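Methyltransferase (Pyrococcus horikoshii, PDB 1IXK) is a homologue of human p120 in the RsmB/NOP family and probably methylates cytidine at carbon 5 in RNA, with S-adenosyl-L-methionine as methyl donor. Local coordinates at residues Gln57-Val60 with Lys61-Lys65; Trp260-Asn264 with Phe265-Leu269; Thr280-Gly284 with Ile285-Glu289. All coordinates share one frame; numbering follows the deposited sequence.

Contact 1 of 3, residues Gln57-Val60 with Lys61-Lys65; sequences QDLV and KRLNK
Gln-57 and Lys-61, one turn apart on the same helix, are brought alongside each other by complementary torsions. The glutamine sends CG opposite its own backbone N (chi1 -151°), whereas Lys-61 swings CG back beside its N (chi1 -66°) and then runs fully extended toward the start of the helix. The two chains end up side by side, pointing the same way, and Lys-61 NZ donates to Gln-57 OE1 over 3.0 Å. The ammonium nitrogen sits above the carbonyl plane, 54° out of it, and misses the lone pairs. Lower down, Lys-61 CG rests 3.2 Å from Gln-57 O, whose bond from Lys-61 N is weak. On the next face Arg-62 lays its CG 3.4 Å from Asp-58 O, then bends at CD and carries its guanidinium to a salt bridge with Glu-94.

The buried face is apolar. Leu-59 and Leu-63 meet obliquely through their CD1 methyls, 3.5 Å apart, and are covered by Phe-47 and, for Leu-63, Phe-70. Beside them Val-60 lies next to Asn-64, pointing the same way, with its CG1 methyl 3.5 Å from Asn-64 OD1, while Asn-64 ND2 is held by Phe-68 O further along the chain.

Regular backbone bonds underlie these pairs, as in Leu-63 N to Leu-59 O at 3.0 Å and Asn-64 N to Val-60 O at the same length. Every side-chain pair is thus spaced by four residues, with charged groups on one side and leucines on the other. This is the pattern of an amphipathic alpha-helix packed against an antiparallel sheet, here on strands 46-49 and 69-73 of the N-terminal domain, whose combination of helices with an antiparallel sheet is consistent with a ferredoxin-like fold.

Contact 2 of 3, residues Trp260-Asn264 with Phe265-Leu269; sequences WALDN and FDVEL
Phe-265 folds its ring back against the last turn of helix 255-264 and meets Trp-260 in a T-shaped stack. The phenyl edge, led by CE1, points at the face of the six-membered indole ring; the centroids lie 5.3 Å apart and the planes stand at 84°. Phe-265 CE1 comes within 3.7 Å of Trp-260 CH2. Over a face of the phenyl ring stands the side-chain amide of Asn-264, almost perpendicular to it, with ND2 3.2 Å from Phe-265 CZ. The asparagine reaches this place because its CG lies opposite the backbone N (chi1 -157°), and its CB makes a CH-pi contact with the same ring. Phe-265 is the first residue to leave helical geometry, yet its N still donates to Ala-261 O at 2.8 Å, which ties the ring's base to the helix. Helix 215-235 adds Leu-233 and Glu-230 against the phenyl group.

The other half of the contact is looser. Leu-262 CD2 leans toward strand 267-270, 4.1 Å from Val-267 CG2 and 4.0 Å from Leu-269 CG. Asp-263 and Asp-266 lie on the exposed side; Asp-263 OD1 is bonded to Gln-259 NE2, and Asp-266 is the centre of an inverse gamma turn.

The contact thus combines one backbone hydrogen bond with apolar and aromatic packing, and an amide nitrogen over the pi cloud would probably add a modest electrostatic attraction.

Contact 3 of 3, residues Thr280-Gly284 with Ile285-Glu289; sequences TNPFG and IELSE
Thr-280 O accepts the N-H of Leu-287 at 2.8 Å in a nearly straight bond (171° at the hydrogen), joining the two ends of a tight reversal. Further in, Ile-285 N donates to Pro-282 O over 3.0 Å, but from well above the carbonyl plane, 58° out of it. Gly-284 N is taken by Asn-281 O. Ile-285 O faces inward and receives the CA-H of Asn-281, with Asn-281 CA at 3.3 Å.

These bonds define two overlapping beta turns: type II with Pro-282 and Phe-283 at its corners, then type I' with Phe-283 and Gly-284, both with positive phi. The reversal lies in the loop between strands 276-277 and 295-297.

At the outer side, Asn-281 and Glu-286 run side by side; the glutamate bends at CG (chi2 94°) and brings OE2 to 2.6 Å from Asn-281 ND2. A water donates to Gly-284 O at 3.3 Å and, weakly, to Glu-286 OE1. Pro-282 CD packs 3.8 Å from Leu-287 CD1 on the inner side, where Phe-256 and Leu-27 also touch the proline. Ser-288 N, beyond the turns, finds its acceptor in Gln-259 OE1.

In the fold
Along the chain the three contacts follow in series. Contact 1 belongs to the N-terminal region, on helix 56-65 against the four-stranded antiparallel sheet, with its centre 44 Å from that of contact 2 and 46 Å from that of contact 3, across the chain's centre. Contacts 2 and 3 are neighbours in the methyltransferase region, with centres 16 Å apart and nearest atoms about 5 Å apart. Helix 255-264 links them: Gln-259 binds Asp-263 through NE2 and Ser-288 through OE1. Contact 2 leads into strand 267-270 beside strand 307-314, at the margin of the mixed sheet. All three lie away from the predicted cofactor and nucleophile sites and are structural packing within the two domains.

Contact 1 of 3, residues Gln57-Val60 with Lys61-Lys65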
ATOM      1  N   GLN A  57     -21.218   8.463  -7.154  1.00 25.70           N
ATOM      2  CA  GLN A  57     -22.054   8.848  -8.286  1.00 29.05           C
ATOM      3  C   GLN A  57     -22.169  10.368  -8.413  1.00 28.13           C
ATOM      4  O   GLN A  57     -22.043  10.917  -9.509  1.00 27.71           O
ATOM      5  CB  GLN A  57     -23.449   8.237  -8.131  1.00 32.58           C
ATOM      6  CG  GLN A  57     -24.150   7.946  -9.446  1.00 38.69           C
ATOM      7  CD  GLN A  57     -25.644   7.738  -9.276  1.00 40.93           C
ATOM      8  OE1 GLN A  57     -26.379   8.673  -8.957  1.00 43.26           O
ATOM      9  NE2 GLN A  57     -26.099   6.508  -9.481  1.00 42.69           N
ATOM     10  N   ASP A  58     -22.407  11.045  -7.292  1.00 27.58           N
ATOM     11  CA  ASP A  58     -22.535  12.499  -7.300  1.00 27.80           C
ATOM     12  C   ASP A  58     -21.226  13.233  -7.575  1.00 27.13           C
ATOM     13  O   ASP A  58     -21.203  14.211  -8.325  1.00 25.07           O
ATOM     14  CB  ASP A  58     -23.118  13.001  -5.975  1.00 30.62           C
ATOM     15  CG  ASP A  58     -24.580  12.639  -5.807  1.00 33.42           C
ATOM     16  OD1 ASP A  58     -25.302  12.613  -6.826  1.00 35.64           O
ATOM     17  OD2 ASP A  58     -25.012  12.391  -4.661  1.00 35.60           O
ATOM     18  N   LEU A  59     -20.139  12.773  -6.961  1.00 24.75           N
ATOM     19  CA  LEU A  59     -18.842  13.407  -7.156  1.00 21.13           C
ATOM     20  C   LEU A  59     -18.417  13.307  -8.616  1.00 21.45           C
ATOM     21  O   LEU A  59     -17.922  14.277  -9.196  1.00 21.43           O
ATOM     22  CB  LEU A  59     -17.788  12.755  -6.250  1.00 21.86           C
ATOM     23  CG  LEU A  59     -16.355  13.307  -6.270  1.00 20.05           C
ATOM     24  CD1 LEU A  59     -15.661  12.921  -7.570  1.00 19.98           C
ATOM     25  CD2 LEU A  59     -16.375  14.816  -6.098  1.00 18.58           C
ATOM     26  N   VAL A  60     -18.611  12.134  -9.209  1.00 20.64           N
ATOM     27  CA  VAL A  60     -18.243  11.919 -10.603  1.00 21.86           C
ATOM     28  C   VAL A  60     -18.983  12.867 -11.540  1.00 22.49           C
ATOM     29  O   VAL A  60     -18.394  13.413 -12.471  1.00 19.08           O
ATOM     30  CB  VAL A  60     -18.523  10.466 -11.038  1.00 23.33           C
ATOM     31  CG1 VAL A  60     -18.415  10.341 -12.553  1.00 24.32           C
ATOM     32  CG2 VAL A  60     -17.527   9.525 -10.359  1.00 23.41           C
ATOM     33  N   LYS A  61     -20.276  13.057 -11.300  1.00 23.01           N
ATOM     34  CA  LYS A  61     -21.062  13.951 -12.144  1.00 25.21           C
ATOM     35  C   LYS A  61     -20.546  15.381 -12.025  1.00 24.20           C
ATOM     36  O   LYS A  61     -20.445  16.099 -13.019  1.00 23.69           O
ATOM     37  CB  LYS A  61     -22.538  13.883 -11.758  1.00 27.03           C
ATOM     38  CG  LYS A  61     -23.165  12.528 -12.035  1.00 30.79           C
ATOM     39  CD  LYS A  61     -24.572  12.438 -11.467  1.00 34.99           C
ATOM     40  CE  LYS A  61     -25.154  11.050 -11.670  1.00 35.28           C
ATOM     41  NZ  LYS A  61     -26.453  10.905 -10.961  1.00 39.06           N
ATOM     42  N   ARG A  62     -20.204  15.788 -10.808  1.00 23.49           N
ATOM     43  CA  ARG A  62     -19.694  17.133 -10.573  1.00 24.08           C
ATOM     44  C   ARG A  62     -18.375  17.401 -11.291  1.00 24.06           C
ATOM     45  O   ARG A  62     -18.197  18.457 -11.897  1.00 22.32           O
ATOM     46  CB  ARG A  62     -19.516  17.382  -9.075  1.00 26.14           C
ATOM     47  CG  ARG A  62     -20.818  17.539  -8.312  1.00 29.95           C
ATOM     48  CD  ARG A  62     -20.576  17.791  -6.826  1.00 31.98           C
ATOM     49  NE  ARG A  62     -19.632  18.884  -6.591  1.00 32.72           N
ATOM     50  CZ  ARG A  62     -19.494  19.512  -5.426  1.00 33.44           C
ATOM     51  NH1 ARG A  62     -20.243  19.159  -4.387  1.00 33.30           N
ATOM     52  NH2 ARG A  62     -18.607  20.491  -5.297  1.00 31.34           N
ATOM     53  N   LEU A  63     -17.443  16.452 -11.213  1.00 21.61           N
ATOM     54  CA  LEU A  63     -16.146  16.612 -11.863  1.00 20.90           C
ATOM     55  C   LEU A  63     -16.243  16.552 -13.384  1.00 21.68           C
ATOM     56  O   LEU A  63     -15.596  17.327 -14.084  1.00 20.99           O
ATOM     57  CB  LEU A  63     -15.155  15.549 -11.360  1.00 17.99           C
ATOM     58  CG  LEU A  63     -14.609  15.787  -9.946  1.00 19.04           C
ATOM     59  CD1 LEU A  63     -13.493  14.786  -9.635  1.00 17.46           C
ATOM     60  CD2 LEU A  63     -14.060  17.208  -9.853  1.00 18.41           C
ATOM     61  N   ASN A  64     -17.044  15.621 -13.891  1.00 23.58           N
ATOM     62  CA  ASN A  64     -17.221  15.477 -15.329  1.00 25.91           C
ATOM     63  C   ASN A  64     -17.774  16.781 -15.898  1.00 27.58           C
ATOM     64  O   ASN A  64     -17.363  17.230 -16.965  1.00 26.86           O
ATOM     65  CB  ASN A  64     -18.197  14.335 -15.636  1.00 26.58           C
ATOM     66  CG  ASN A  64     -17.535  12.966 -15.627  1.00 28.33           C
ATOM     67  OD1 ASN A  64     -18.220  11.943 -15.642  1.00 28.74           O
ATOM     68  ND2 ASN A  64     -16.204  12.936 -15.616  1.00 26.97           N
ATOM     69  N   LYS A  65     -18.704  17.389 -15.170  1.00 28.50           N
ATOM     70  CA  LYS A  65     -19.318  18.641 -15.603  1.00 31.15           C
ATOM     71  C   LYS A  65     -18.279  19.753 -15.757  1.00 31.11           C
ATOM     72  O   LYS A  65     -18.447  20.660 -16.575  1.00 31.08           O
ATOM     73  CB  LYS A  65     -20.377  19.084 -14.595  1.00 32.37           C
ATOM     74  CG  LYS A  65     -21.218  20.257 -15.065  1.00 36.54           C
ATOM     75  CD  LYS A  65     -21.467  21.252 -13.940  1.00 39.66           C
ATOM     76  CE  LYS A  65     -20.172  21.945 -13.524  1.00 40.46           C
ATOM     77  NZ  LYS A  65     -20.389  22.953 -12.446  1.00 42.03           N
TER

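Contact 2 of 3, residues Trp260-Asn264 with Phe265-Leu269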
ATOM      1  N   TRP A 260       8.019 -16.404   6.199  1.00 11.29           N
ATOM      2  CA  TRP A 260       8.491 -16.443   7.573  1.00 11.90           C
ATOM      3  C   TRP A 260       7.300 -16.377   8.526  1.00 11.83           C
ATOM      4  O   TRP A 260       7.238 -17.116   9.503  1.00 13.14           O
ATOM      5  CB  TRP A 260       9.441 -15.275   7.853  1.00 10.60           C
ATOM      6  CG  TRP A 260       9.773 -15.145   9.305  1.00 12.22           C
ATOM      7  CD1 TRP A 260      10.524 -16.007  10.059  1.00 12.78           C
ATOM      8  CD2 TRP A 260       9.332 -14.116  10.192  1.00 11.94           C
ATOM      9  NE1 TRP A 260      10.577 -15.575  11.365  1.00 12.69           N
ATOM     10  CE2 TRP A 260       9.853 -14.416  11.474  1.00 13.93           C
ATOM     11  CE3 TRP A 260       8.545 -12.967  10.032  1.00 14.05           C
ATOM     12  CZ2 TRP A 260       9.614 -13.607  12.587  1.00 16.89           C
ATOM     13  CZ3 TRP A 260       8.306 -12.162  11.141  1.00 17.78           C
ATOM     14  CH2 TRP A 260       8.840 -12.488  12.402  1.00 17.77           C
ATOM     15  N   ALA A 261       6.347 -15.497   8.235  1.00 11.31           N
ATOM     16  CA  ALA A 261       5.170 -15.357   9.089  1.00 11.47           C
ATOM     17  C   ALA A 261       4.355 -16.649   9.123  1.00 10.74           C
ATOM     18  O   ALA A 261       3.879 -17.063  10.180  1.00 11.51           O
ATOM     19  CB  ALA A 261       4.299 -14.206   8.600  1.00 10.39           C
ATOM     20  N   LEU A 262       4.189 -17.277   7.963  1.00 12.71           N
ATOM     21  CA  LEU A 262       3.435 -18.522   7.880  1.00 12.84           C
ATOM     22  C   LEU A 262       4.139 -19.619   8.682  1.00 13.32           C
ATOM     23  O   LEU A 262       3.483 -20.457   9.299  1.00 13.74           O
ATOM     24  CB  LEU A 262       3.293 -18.965   6.418  1.00 11.92           C
ATOM     25  CG  LEU A 262       2.415 -18.119   5.488  1.00 13.97           C
ATOM     26  CD1 LEU A 262       2.622 -18.571   4.047  1.00 12.70           C
ATOM     27  CD2 LEU A 262       0.956 -18.253   5.887  1.00 14.49           C
ATOM     28  N   ASP A 263       5.468 -19.608   8.675  1.00 12.98           N
ATOM     29  CA  ASP A 263       6.250 -20.617   9.408  1.00 15.40           C
ATOM     30  C   ASP A 263       6.350 -20.302  10.891  1.00 17.03           C
ATOM     31  O   ASP A 263       6.429 -21.202  11.730  1.00 17.08           O
ATOM     32  CB  ASP A 263       7.696 -20.700   8.895  1.00 16.93           C
ATOM     33  CG  ASP A 263       7.800 -21.103   7.443  1.00 19.55           C
ATOM     34  OD1 ASP A 263       6.830 -21.657   6.895  1.00 19.03           O
ATOM     35  OD2 ASP A 263       8.883 -20.875   6.858  1.00 18.86           O
ATOM     36  N   ASN A 264       6.361 -19.017  11.209  1.00 15.41           N
ATOM     37  CA  ASN A 264       6.534 -18.582  12.585  1.00 18.54           C
ATOM     38  C   ASN A 264       5.276 -18.351  13.427  1.00 18.40           C
ATOM     39  O   ASN A 264       5.320 -18.495  14.650  1.00 18.92           O
ATOM     40  CB  ASN A 264       7.391 -17.316  12.580  1.00 20.34           C
ATOM     41  CG  ASN A 264       8.084 -17.086  13.894  1.00 23.57           C
ATOM     42  OD1 ASN A 264       8.933 -17.879  14.301  1.00 21.87           O
ATOM     43  ND2 ASN A 264       7.720 -16.001  14.575  1.00 21.75           N
ATOM     44  N   PHE A 265       4.159 -17.998  12.797  1.00 17.66           N
ATOM     45  CA  PHE A 265       2.936 -17.743  13.556  1.00 14.18           C
ATOM     46  C   PHE A 265       1.759 -18.610  13.127  1.00 15.27           C
ATOM     47  O   PHE A 265       1.816 -19.293  12.112  1.00 17.17           O
ATOM     48  CB  PHE A 265       2.533 -16.275  13.435  1.00 16.58           C
ATOM     49  CG  PHE A 265       3.645 -15.312  13.750  1.00 17.02           C
ATOM     50  CD1 PHE A 265       4.416 -14.768  12.733  1.00 18.66           C
ATOM     51  CD2 PHE A 265       3.914 -14.952  15.064  1.00 19.06           C
ATOM     52  CE1 PHE A 265       5.447 -13.872  13.018  1.00 20.07           C
ATOM     53  CE2 PHE A 265       4.941 -14.059  15.362  1.00 20.70           C
ATOM     54  CZ  PHE A 265       5.707 -13.516  14.334  1.00 21.20           C
ATOM     55  N   ASP A 266       0.684 -18.557  13.906  1.00 12.86           N
ATOM     56  CA  ASP A 266      -0.519 -19.320  13.612  1.00 16.11           C
ATOM     57  C   ASP A 266      -1.429 -18.460  12.735  1.00 14.94           C
ATOM     58  O   ASP A 266      -2.428 -17.906  13.200  1.00 11.89           O
ATOM     59  CB  ASP A 266      -1.216 -19.698  14.916  1.00 18.88           C
ATOM     60  CG  ASP A 266      -0.327 -20.527  15.819  1.00 22.90           C
ATOM     61  OD1 ASP A 266       0.023 -21.657  15.423  1.00 24.65           O
ATOM     62  OD2 ASP A 266       0.035 -20.047  16.917  1.00 27.64           O
ATOM     63  N   VAL A 267      -1.053 -18.348  11.464  1.00 13.78           N
ATOM     64  CA  VAL A 267      -1.794 -17.549  10.496  1.00 13.85           C
ATOM     65  C   VAL A 267      -1.967 -18.279   9.169  1.00 13.90           C
ATOM     66  O   VAL A 267      -1.306 -19.283   8.905  1.00 12.34           O
ATOM     67  CB  VAL A 267      -1.070 -16.216  10.199  1.00 11.96           C
ATOM     68  CG1 VAL A 267      -0.884 -15.421  11.489  1.00 12.02           C
ATOM     69  CG2 VAL A 267       0.281 -16.494   9.535  1.00 14.39           C
ATOM     70  N   GLU A 268      -2.858 -17.751   8.335  1.00 10.60           N
ATOM     71  CA  GLU A 268      -3.122 -18.316   7.022  1.00 13.07           C
ATOM     72  C   GLU A 268      -3.382 -17.136   6.086  1.00 12.35           C
ATOM     73  O   GLU A 268      -3.803 -16.070   6.530  1.00 12.88           O
ATOM     74  CB  GLU A 268      -4.359 -19.218   7.059  1.00 12.85           C
ATOM     75  CG  GLU A 268      -5.660 -18.468   7.306  1.00 15.20           C
ATOM     76  CD  GLU A 268      -6.836 -19.394   7.569  1.00 15.93           C
ATOM     77  OE1 GLU A 268      -6.667 -20.626   7.462  1.00 15.97           O
ATOM     78  OE2 GLU A 268      -7.932 -18.890   7.885  1.00 18.84           O
ATOM     79  N   LEU A 269      -3.126 -17.318   4.799  1.00  9.63           N
ATOM     80  CA  LEU A 269      -3.364 -16.242   3.848  1.00 12.76           C
ATOM     81  C   LEU A 269      -4.755 -16.367   3.242  1.00 13.79           C
ATOM     82  O   LEU A 269      -5.258 -17.476   3.052  1.00 13.24           O
ATOM     83  CB  LEU A 269      -2.318 -16.272   2.733  1.00 11.29           C
ATOM     84  CG  LEU A 269      -0.852 -16.055   3.126  1.00 14.84           C
ATOM     85  CD1 LEU A 269      -0.003 -16.019   1.871  1.00 16.61           C
ATOM     86  CD2 LEU A 269      -0.695 -14.760   3.911  1.00 16.67           C
TER

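Contact 3 of 3, residues Thr280-Gly284 with Ile285-Glu289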
ATOM      1  N   THR A 280       6.430 -17.678  -6.035  1.00 14.50           N
ATOM      2  CA  THR A 280       6.578 -18.850  -5.168  1.00 14.95           C
ATOM      3  C   THR A 280       7.888 -19.598  -5.394  1.00 15.31           C
ATOM      4  O   THR A 280       8.152 -20.606  -4.736  1.00 14.01           O
ATOM      5  CB  THR A 280       5.415 -19.857  -5.335  1.00 16.09           C
ATOM      6  OG1 THR A 280       5.377 -20.324  -6.684  1.00 17.94           O
ATOM      7  CG2 THR A 280       4.091 -19.208  -4.980  1.00 22.81           C
ATOM      8  N   ASN A 281       8.697 -19.122  -6.337  1.00 13.73           N
ATOM      9  CA  ASN A 281       9.993 -19.743  -6.604  1.00 16.30           C
ATOM     10  C   ASN A 281      11.029 -18.663  -6.919  1.00 14.26           C
ATOM     11  O   ASN A 281      11.782 -18.776  -7.880  1.00 14.79           O
ATOM     12  CB  ASN A 281       9.904 -20.716  -7.787  1.00 17.84           C
ATOM     13  CG  ASN A 281      11.103 -21.652  -7.860  1.00 23.32           C
ATOM     14  OD1 ASN A 281      11.518 -22.072  -8.941  1.00 26.95           O
ATOM     15  ND2 ASN A 281      11.655 -21.994  -6.701  1.00 23.68           N
ATOM     16  N   PRO A 282      11.080 -17.595  -6.108  1.00 13.39           N
ATOM     17  CA  PRO A 282      12.057 -16.533  -6.371  1.00 15.03           C
ATOM     18  C   PRO A 282      13.488 -17.027  -6.195  1.00 13.65           C
ATOM     19  O   PRO A 282      13.836 -17.561  -5.149  1.00 13.39           O
ATOM     20  CB  PRO A 282      11.685 -15.465  -5.349  1.00 13.64           C
ATOM     21  CG  PRO A 282      11.217 -16.294  -4.179  1.00 13.93           C
ATOM     22  CD  PRO A 282      10.345 -17.335  -4.856  1.00 15.65           C
ATOM     23  N   PHE A 283      14.306 -16.847  -7.226  1.00 16.18           N
ATOM     24  CA  PHE A 283      15.702 -17.278  -7.199  1.00 15.72           C
ATOM     25  C   PHE A 283      15.822 -18.795  -7.043  1.00 19.16           C
ATOM     26  O   PHE A 283      16.863 -19.301  -6.614  1.00 20.18           O
ATOM     27  CB  PHE A 283      16.454 -16.596  -6.051  1.00 17.02           C
ATOM     28  CG  PHE A 283      16.369 -15.091  -6.060  1.00 16.08           C
ATOM     29  CD1 PHE A 283      16.757 -14.357  -7.181  1.00 16.30           C
ATOM     30  CD2 PHE A 283      15.936 -14.404  -4.930  1.00 15.33           C
ATOM     31  CE1 PHE A 283      16.717 -12.962  -7.168  1.00 16.39           C
ATOM     32  CE2 PHE A 283      15.895 -13.011  -4.907  1.00 16.75           C
ATOM     33  CZ  PHE A 283      16.285 -12.289  -6.028  1.00 15.35           C
ATOM     34  N   GLY A 284      14.762 -19.519  -7.389  1.00 19.30           N
ATOM     35  CA  GLY A 284      14.787 -20.967  -7.277  1.00 19.77           C
ATOM     36  C   GLY A 284      14.472 -21.465  -5.878  1.00 20.76           C
ATOM     37  O   GLY A 284      14.589 -22.657  -5.592  1.00 19.92           O
ATOM     38  N   ILE A 285      14.085 -20.546  -4.998  1.00 17.43           N
ATOM     39  CA  ILE A 285      13.744 -20.891  -3.625  1.00 18.77           C
ATOM     40  C   ILE A 285      12.263 -21.228  -3.575  1.00 18.50           C
ATOM     41  O   ILE A 285      11.423 -20.345  -3.734  1.00 17.48           O
ATOM     42  CB  ILE A 285      14.002 -19.705  -2.670  1.00 18.83           C
ATOM     43  CG1 ILE A 285      15.447 -19.219  -2.814  1.00 18.25           C
ATOM     44  CG2 ILE A 285      13.689 -20.113  -1.240  1.00 18.38           C
ATOM     45  CD1 ILE A 285      16.492 -20.295  -2.601  1.00 20.62           C
ATOM     46  N   GLU A 286      11.943 -22.498  -3.348  1.00 18.93           N
ATOM     47  CA  GLU A 286      10.551 -22.933  -3.292  1.00 20.19           C
ATOM     48  C   GLU A 286       9.806 -22.485  -2.038  1.00 18.22           C
ATOM     49  O   GLU A 286      10.138 -22.884  -0.920  1.00 17.51           O
ATOM     50  CB  GLU A 286      10.460 -24.461  -3.421  1.00 25.57           C
ATOM     51  CG  GLU A 286      10.266 -24.964  -4.854  1.00 35.17           C
ATOM     52  CD  GLU A 286      11.563 -25.336  -5.555  1.00 39.70           C
ATOM     53  OE1 GLU A 286      12.176 -26.362  -5.176  1.00 42.24           O
ATOM     54  OE2 GLU A 286      11.969 -24.607  -6.488  1.00 42.06           O
ATOM     55  N   LEU A 287       8.785 -21.658  -2.239  1.00 15.00           N
ATOM     56  CA  LEU A 287       7.972 -21.154  -1.146  1.00 12.12           C
ATOM     57  C   LEU A 287       6.631 -21.876  -1.148  1.00 12.96           C
ATOM     58  O   LEU A 287       6.305 -22.582  -2.099  1.00 12.79           O
ATOM     59  CB  LEU A 287       7.750 -19.647  -1.303  1.00 11.60           C
ATOM     60  CG  LEU A 287       9.031 -18.810  -1.359  1.00 12.38           C
ATOM     61  CD1 LEU A 287       8.676 -17.320  -1.428  1.00 12.51           C
ATOM     62  CD2 LEU A 287       9.879 -19.101  -0.124  1.00 12.14           C
ATOM     63  N   SER A 288       5.858 -21.693  -0.085  1.00 12.22           N
ATOM     64  CA  SER A 288       4.553 -22.335   0.027  1.00 16.62           C
ATOM     65  C   SER A 288       3.624 -21.882  -1.095  1.00 15.64           C
ATOM     66  O   SER A 288       3.583 -20.700  -1.436  1.00 14.65           O
ATOM     67  CB  SER A 288       3.916 -22.000   1.374  1.00 16.79           C
ATOM     68  OG  SER A 288       4.763 -22.389   2.444  1.00 25.78           O
ATOM     69  N   GLU A 289       2.885 -22.827  -1.667  1.00 14.99           N
ATOM     70  CA  GLU A 289       1.940 -22.518  -2.734  1.00 14.37           C
ATOM     71  C   GLU A 289       0.935 -21.495  -2.206  1.00 12.51           C
ATOM     72  O   GLU A 289       0.383 -20.704  -2.966  1.00 11.76           O
ATOM     73  CB  GLU A 289       1.214 -23.795  -3.178  1.00 17.00           C
ATOM     74  CG  GLU A 289       0.099 -23.596  -4.207  1.00 18.83           C
ATOM     75  CD  GLU A 289       0.597 -23.252  -5.605  1.00 22.70           C
ATOM     76  OE1 GLU A 289       1.823 -23.244  -5.834  1.00 22.83           O
ATOM     77  OE2 GLU A 289      -0.251 -22.996  -6.487  1.00 25.92           O
TER
HETATM   78  O   HOH W   1      14.175 -24.963  -3.275  1.00 34.63           O